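Local atomic coordinates of chitosanase (Bacillus subtilis subsp. subtilis str. 168, PDB entry 7C6C), a protein that hydrolyses internal beta-1,4 linkages between glucosamine units of partly acetylated chitosan, probably as a secreted defence against invading fungi. Residues V113-H116 / L117-P121; V139-D142 / T143-H147. All blocks are in the same frame, centred on the assembly; numbering follows the deposited sequence.

Interaction 1 (V113-H116 / L117-P121); sequences VNDH and LYYQP
Two main-chain donors converge on Asn114 O: Tyr118 N at 2.9 Å with an N-H...O angle of 145°, and Tyr119 N at 3.0 Å and straighter. Leu117 N still bonds Val113 O, the ordinary four-residue step, but Gln120 N reaches back five residues to Asp115 O. Pro121 has no N-H to give, which suits the place where the helix kinks and no main-chain bond is made; its CD lies 3.3 Å from His116 O.

Among the side chains, the amide of Gln120 bends back to the carboxylate of Asp115. NE2 meets OD1 on its syn side at 3.1 Å, tilted 21° out of the carboxylate plane. A bend at chi2 (-61°) brings NE2 back alongside Asp115.

Apolar contact is made by Val113 CG1 and Leu117 CD1, 3.6 Å apart, on side chains that point the same way and touch helix 52-63. Asn114 OD1 lies at the edge of the Tyr118 ring, 3.2 Å from CD2, while Asn114 ND2 is bonded to Tyr141; the ring itself has Leu117 CB over one face. The i to i+5 bonds of Tyr119 and Gln120 mark a pi-type turn within the long helix 104-128, which kinks at the proline that follows.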
ATOM      1  N   VAL A 113       8.309  -8.033   5.312  1.00 11.21           N
ATOM      2  CA  VAL A 113       8.238  -7.720   3.886  1.00 10.86           C
ATOM      3  C   VAL A 113       7.647  -6.331   3.676  1.00 10.59           C
ATOM      4  O   VAL A 113       8.134  -5.553   2.847  1.00 11.20           O
ATOM      5  CB  VAL A 113       7.476  -8.822   3.129  1.00 10.69           C
ATOM      6  CG1 VAL A 113       7.340  -8.476   1.658  1.00 10.86           C
ATOM      7  CG2 VAL A 113       8.212 -10.136   3.286  1.00 11.41           C
ATOM      8  N   ASN A 114       6.604  -5.983   4.439  1.00 10.45           N
ATOM      9  CA  ASN A 114       6.046  -4.638   4.342  1.00 10.64           C
ATOM     10  C   ASN A 114       7.095  -3.583   4.651  1.00 10.45           C
ATOM     11  O   ASN A 114       7.168  -2.548   3.977  1.00 10.62           O
ATOM     12  CB  ASN A 114       4.867  -4.487   5.294  1.00 11.04           C
ATOM     13  CG  ASN A 114       4.308  -3.087   5.273  1.00 11.06           C
ATOM     14  OD1 ASN A 114       3.689  -2.681   4.290  1.00 12.10           O
ATOM     15  ND2 ASN A 114       4.544  -2.324   6.339  1.00 11.82           N
ATOM     16  N   ASP A 115       7.912  -3.823   5.677  1.00 10.99           N
ATOM     17  CA  ASP A 115       8.923  -2.841   6.045  1.00 11.82           C
ATOM     18  C   ASP A 115       9.942  -2.674   4.925  1.00 12.16           C
ATOM     19  O   ASP A 115      10.322  -1.549   4.571  1.00 13.16           O
ATOM     20  CB  ASP A 115       9.601  -3.281   7.343  1.00 14.11           C
ATOM     21  CG  ASP A 115      10.590  -2.267   7.852  1.00 16.39           C
ATOM     22  OD1 ASP A 115      10.164  -1.141   8.179  1.00 16.46           O
ATOM     23  OD2 ASP A 115      11.790  -2.596   7.927  1.00 19.74           O
ATOM     24  N   HIS A 116      10.376  -3.789   4.343  1.00 11.89           N
ATOM     25  CA  HIS A 116      11.441  -3.759   3.351  1.00 12.89           C
ATOM     26  C   HIS A 116      10.952  -3.240   2.005  1.00 12.37           C
ATOM     27  O   HIS A 116      11.679  -2.507   1.325  1.00 13.65           O
ATOM     28  CB  HIS A 116      12.013  -5.168   3.200  1.00 15.47           C
ATOM     29  CG  HIS A 116      13.132  -5.266   2.214  1.00 19.34           C
ATOM     30  ND1 HIS A 116      14.339  -4.621   2.386  1.00 22.04           N
ATOM     31  CD2 HIS A 116      13.228  -5.938   1.042  1.00 20.93           C
ATOM     32  CE1 HIS A 116      15.131  -4.896   1.365  1.00 22.24           C
ATOM     33  NE2 HIS A 116      14.480  -5.688   0.532  1.00 22.62           N
ATOM     34  N   LEU A 117       9.737  -3.611   1.598  1.00 11.58           N
ATOM     35  CA  LEU A 117       9.250  -3.253   0.271  1.00 12.07           C
ATOM     36  C   LEU A 117       8.495  -1.935   0.237  1.00 11.70           C
ATOM     37  O   LEU A 117       8.478  -1.272  -0.804  1.00 13.07           O
ATOM     38  CB  LEU A 117       8.312  -4.336  -0.270  1.00 12.20           C
ATOM     39  CG  LEU A 117       8.911  -5.715  -0.558  1.00 13.77           C
ATOM     40  CD1 LEU A 117       7.904  -6.555  -1.322  1.00 14.14           C
ATOM     41  CD2 LEU A 117      10.216  -5.614  -1.331  1.00 16.40           C
ATOM     42  N   TYR A 118       7.850  -1.540   1.331  1.00 11.20           N
ATOM     43  CA  TYR A 118       6.937  -0.402   1.294  0.50 11.10           C
ATOM     44  C   TYR A 118       7.322   0.699   2.275  1.00 11.40           C
ATOM     45  O   TYR A 118       7.553   1.832   1.849  1.00 12.10           O
ATOM     46  CB  TYR A 118       5.473  -0.850   1.468  0.50 10.65           C
ATOM     47  CG  TYR A 118       5.103  -2.093   0.676  0.50  9.71           C
ATOM     48  CD1 TYR A 118       5.283  -2.153  -0.705  0.50 10.64           C
ATOM     49  CD2 TYR A 118       4.583  -3.211   1.312  0.50  9.18           C
ATOM     50  CE1 TYR A 118       4.954  -3.301  -1.426  0.50 10.35           C
ATOM     51  CE2 TYR A 118       4.259  -4.354   0.602  0.50 10.09           C
ATOM     52  CZ  TYR A 118       4.440  -4.396  -0.760  0.50 10.49           C
ATOM     53  OH  TYR A 118       4.100  -5.540  -1.440  0.50 10.94           O
ATOM     54  N   TYR A 119       7.407   0.411   3.574  1.00 11.20           N
ATOM     55  CA  TYR A 119       7.639   1.496   4.522  1.00 11.63           C
ATOM     56  C   TYR A 119       8.998   2.151   4.316  1.00 12.30           C
ATOM     57  O   TYR A 119       9.084   3.377   4.184  1.00 12.86           O
ATOM     58  CB  TYR A 119       7.487   1.027   5.961  1.00 12.02           C
ATOM     59  CG  TYR A 119       7.728   2.147   6.946  1.00 12.34           C
ATOM     60  CD1 TYR A 119       6.869   3.242   7.006  1.00 12.47           C
ATOM     61  CD2 TYR A 119       8.826   2.131   7.795  1.00 13.08           C
ATOM     62  CE1 TYR A 119       7.094   4.279   7.894  1.00 13.13           C
ATOM     63  CE2 TYR A 119       9.056   3.168   8.692  1.00 13.69           C
ATOM     64  CZ  TYR A 119       8.182   4.235   8.737  1.00 14.10           C
ATOM     65  OH  TYR A 119       8.389   5.270   9.617  1.00 16.60           O
ATOM     66  N   GLN A 120      10.079   1.362   4.317  1.00 13.59           N
ATOM     67  CA  GLN A 120      11.400   1.970   4.161  1.00 15.02           C
ATOM     68  C   GLN A 120      11.559   2.674   2.823  1.00 15.20           C
ATOM     69  O   GLN A 120      12.055   3.814   2.807  1.00 15.43           O
ATOM     70  CB  GLN A 120      12.523   0.969   4.455  1.00 16.62           C
ATOM     71  CG  GLN A 120      12.512   0.397   5.863  1.00 19.14           C
ATOM     72  CD  GLN A 120      12.685   1.445   6.942  1.00 22.29           C
ATOM     73  OE1 GLN A 120      13.266   2.504   6.712  1.00 23.97           O
ATOM     74  NE2 GLN A 120      12.185   1.146   8.134  1.00 22.90           N
ATOM     75  N   PRO A 121      11.159   2.095   1.687  1.00 14.77           N
ATOM     76  CA  PRO A 121      11.234   2.866   0.437  1.00 15.19           C
ATOM     77  C   PRO A 121      10.394   4.131   0.454  1.00 14.36           C
ATOM     78  O   PRO A 121      10.818   5.159  -0.088  1.00 15.66           O
ATOM     79  CB  PRO A 121      10.776   1.852  -0.620  1.00 15.83           C
ATOM     80  CG  PRO A 121      11.182   0.533  -0.039  1.00 16.08           C
ATOM     81  CD  PRO A 121      10.883   0.668   1.425  1.00 15.03           C
TER

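Interaction 2 (V139-D142 / T143-H147); sequences VMYD and TVIQH
Regular four-residue bonds link Thr143 N to Val139 O, Val144 N to Met140 O, Ile145 N to Tyr141 O and Gln146 N to Asp142 O, carrying helix 134-147 through its last turns. The first of these carbonyls has a second donor. Thr143 OG1 bonds Val139 O at 2.7 Å, approaching from above the carbonyl plane, while Thr143 N comes in from the opposite face at 2.9 Å. With OG1 set beside its own backbone N (chi1 -61°), the hydroxyl falls back along the helix onto that oxygen. Threonine suits this buried position: its hydroxyl is satisfied by the helix itself, and the side chain also packs against Phe184 and Leu159.

On another side of the helix, the Tyr141 ring and Ile145 meet obliquely, with CE1 3.7 Å from the terminal CD1. Ile145 also lays CG1 3.5 Å from Tyr141 O, and its side chain touches Tyr118 and Thr15 as well. The Tyr141 hydroxyl is bonded to Glu12. This is a buried helix of a mainly helical family 46 glycosidase, in the lysozyme clan, and it packs against helices 5-20, 104-128, 156-167 and 177-193; its residues are accordingly mostly buried.

Val144 places CG1 between its backbone N and carbonyl carbon (chi1 75°), an uncommon choice in a helix that brings this methyl to 3.3 Å from Tyr141 O. Its branched side chain is also packed against Tyr118, Ala122 and Phe156. Asp142, buried, holds its carboxylate in salt bridges with Arg188 and Arg210 and in a hydrogen bond with Thr15, partners that would probably stabilise its negative charge. One turn on, Gln146 stretches out beyond CG, and its amide bonds Arg188 through OE1 and Ser207 through NE2.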
ATOM      1  N   VAL A 139       1.006   9.802   3.305  1.00 10.36           N
ATOM      2  CA  VAL A 139       0.512   9.701   1.936  1.00 11.14           C
ATOM      3  C   VAL A 139       1.478   8.893   1.079  1.00 10.83           C
ATOM      4  O   VAL A 139       1.055   8.049   0.280  1.00 11.43           O
ATOM      5  CB  VAL A 139       0.234  11.094   1.342  1.00 11.68           C
ATOM      6  CG1 VAL A 139      -0.134  10.986  -0.134  1.00 11.98           C
ATOM      7  CG2 VAL A 139      -0.868  11.811   2.124  1.00 11.85           C
ATOM      8  N   MET A 140       2.790   9.139   1.222  1.00 11.26           N
ATOM      9  CA  MET A 140       3.761   8.362   0.451  1.00 11.12           C
ATOM     10  C   MET A 140       3.671   6.879   0.782  1.00 10.97           C
ATOM     11  O   MET A 140       3.729   6.030  -0.115  1.00 11.60           O
ATOM     12  CB  MET A 140       5.189   8.860   0.705  1.00 12.28           C
ATOM     13  CG  MET A 140       5.460  10.310   0.329  1.00 13.60           C
ATOM     14  SD  MET A 140       5.078  10.766  -1.376  1.00 15.07           S
ATOM     15  CE  MET A 140       3.615  11.771  -1.107  1.00 15.78           C
ATOM     16  N   TYR A 141       3.535   6.557   2.070  1.00 10.74           N
ATOM     17  CA  TYR A 141       3.444   5.170   2.516  1.00 10.70           C
ATOM     18  C   TYR A 141       2.229   4.481   1.898  1.00 10.72           C
ATOM     19  O   TYR A 141       2.337   3.382   1.339  1.00 11.07           O
ATOM     20  CB  TYR A 141       3.366   5.195   4.045  1.00 10.81           C
ATOM     21  CG  TYR A 141       3.474   3.898   4.820  1.00 10.19           C
ATOM     22  CD1 TYR A 141       3.837   2.694   4.224  1.00 10.43           C
ATOM     23  CD2 TYR A 141       3.213   3.896   6.186  1.00 10.40           C
ATOM     24  CE1 TYR A 141       3.932   1.528   4.973  1.00 10.37           C
ATOM     25  CE2 TYR A 141       3.304   2.750   6.936  1.00 10.50           C
ATOM     26  CZ  TYR A 141       3.661   1.567   6.326  1.00 10.15           C
ATOM     27  OH  TYR A 141       3.766   0.416   7.073  1.00 10.79           O
ATOM     28  N   ASP A 142       1.062   5.126   1.969  1.00 10.25           N
ATOM     29  CA  ASP A 142      -0.130   4.546   1.359  1.00 10.03           C
ATOM     30  C   ASP A 142       0.044   4.401  -0.148  1.00 10.29           C
ATOM     31  O   ASP A 142      -0.397   3.407  -0.742  1.00 10.92           O
ATOM     32  CB  ASP A 142      -1.352   5.411   1.654  1.00 10.16           C
ATOM     33  CG  ASP A 142      -2.620   4.783   1.136  1.00 10.24           C
ATOM     34  OD1 ASP A 142      -3.019   3.742   1.692  1.00 10.25           O
ATOM     35  OD2 ASP A 142      -3.197   5.307   0.158  1.00 10.73           O
ATOM     36  N   THR A 143       0.687   5.385  -0.782  1.00 10.18           N
ATOM     37  CA  THR A 143       0.843   5.361  -2.231  1.00 11.07           C
ATOM     38  C   THR A 143       1.683   4.173  -2.678  1.00 11.30           C
ATOM     39  O   THR A 143       1.324   3.474  -3.631  1.00 11.45           O
ATOM     40  CB  THR A 143       1.465   6.671  -2.721  1.00 11.62           C
ATOM     41  OG1 THR A 143       0.607   7.764  -2.378  1.00 12.10           O
ATOM     42  CG2 THR A 143       1.644   6.656  -4.237  1.00 12.28           C
ATOM     43  N   VAL A 144       2.808   3.923  -2.006  1.00 11.52           N
ATOM     44  CA  VAL A 144       3.655   2.825  -2.463  1.00 11.97           C
ATOM     45  C   VAL A 144       2.958   1.484  -2.271  1.00 11.68           C
ATOM     46  O   VAL A 144       3.142   0.561  -3.072  1.00 12.17           O
ATOM     47  CB  VAL A 144       5.066   2.886  -1.841  1.00 12.74           C
ATOM     48  CG1 VAL A 144       5.055   2.456  -0.385  1.00 13.42           C
ATOM     49  CG2 VAL A 144       6.042   2.022  -2.635  1.00 14.07           C
ATOM     50  N   ILE A 145       2.127   1.361  -1.236  1.00 11.34           N
ATOM     51  CA  ILE A 145       1.410   0.111  -1.015  1.00 11.62           C
ATOM     52  C   ILE A 145       0.460  -0.174  -2.168  1.00 11.79           C
ATOM     53  O   ILE A 145       0.359  -1.316  -2.634  1.00 13.75           O
ATOM     54  CB  ILE A 145       0.702   0.125   0.353  1.00 12.12           C
ATOM     55  CG1 ILE A 145       1.730  -0.047   1.475  1.00 13.03           C
ATOM     56  CG2 ILE A 145      -0.364  -0.961   0.416  1.00 12.79           C
ATOM     57  CD1 ILE A 145       1.193   0.231   2.838  1.00 13.62           C
ATOM     58  N   GLN A 146      -0.241   0.851  -2.659  1.00 11.20           N
ATOM     59  CA  GLN A 146      -1.182   0.617  -3.749  1.00 11.18           C
ATOM     60  C   GLN A 146      -0.488   0.576  -5.109  1.00 11.71           C
ATOM     61  O   GLN A 146      -0.800  -0.283  -5.942  1.00 12.50           O
ATOM     62  CB  GLN A 146      -2.289   1.669  -3.747  1.00 12.13           C
ATOM     63  CG  GLN A 146      -3.263   1.477  -4.899  1.00 12.84           C
ATOM     64  CD  GLN A 146      -4.476   2.392  -4.832  1.00 12.58           C
ATOM     65  OE1 GLN A 146      -4.388   3.540  -4.394  1.00 13.53           O
ATOM     66  NE2 GLN A 146      -5.612   1.896  -5.308  1.00 14.45           N
ATOM     67  N   HIS A 147       0.451   1.488  -5.353  1.00 11.54           N
ATOM     68  CA  HIS A 147       1.005   1.678  -6.688  1.00 12.05           C
ATOM     69  C   HIS A 147       2.278   0.884  -6.942  1.00 12.75           C
ATOM     70  O   HIS A 147       2.663   0.714  -8.104  1.00 13.54           O
ATOM     71  CB  HIS A 147       1.282   3.166  -6.921  1.00 12.43           C
ATOM     72  CG  HIS A 147       0.051   4.013  -6.921  1.00 12.47           C
ATOM     73  ND1 HIS A 147      -0.515   4.511  -8.078  1.00 13.18           N
ATOM     74  CD2 HIS A 147      -0.725   4.452  -5.902  1.00 12.79           C
ATOM     75  CE1 HIS A 147      -1.585   5.222  -7.765  1.00 13.08           C
ATOM     76  NE2 HIS A 147      -1.736   5.201  -6.451  1.00 12.77           N
TER

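Interactions 1 and 2 lie on successive helices, 104-128 and 134-147, with their centres 11 Å apart, and they touch directly. Asn114 ND2 is 2.9 Å from Tyr141 OH in a hydrogen bond, and the rings of Tyr119 and Tyr141 meet edge-to-face. Tyr118 CB packs 3.8 Å from Ile145 CG1; Tyr118 and Tyr119, which follow each other in the pi-type turn, thus both meet helix 134-147. Interaction 2 is closer to the predicted proton donor Glu19: the Ile145 side chain is about 4 Å from that of Glu19, against about 9 Å for Tyr118. Gln146 is about 8 Å from Asp35, the probable nucleophile, again measured between side chains.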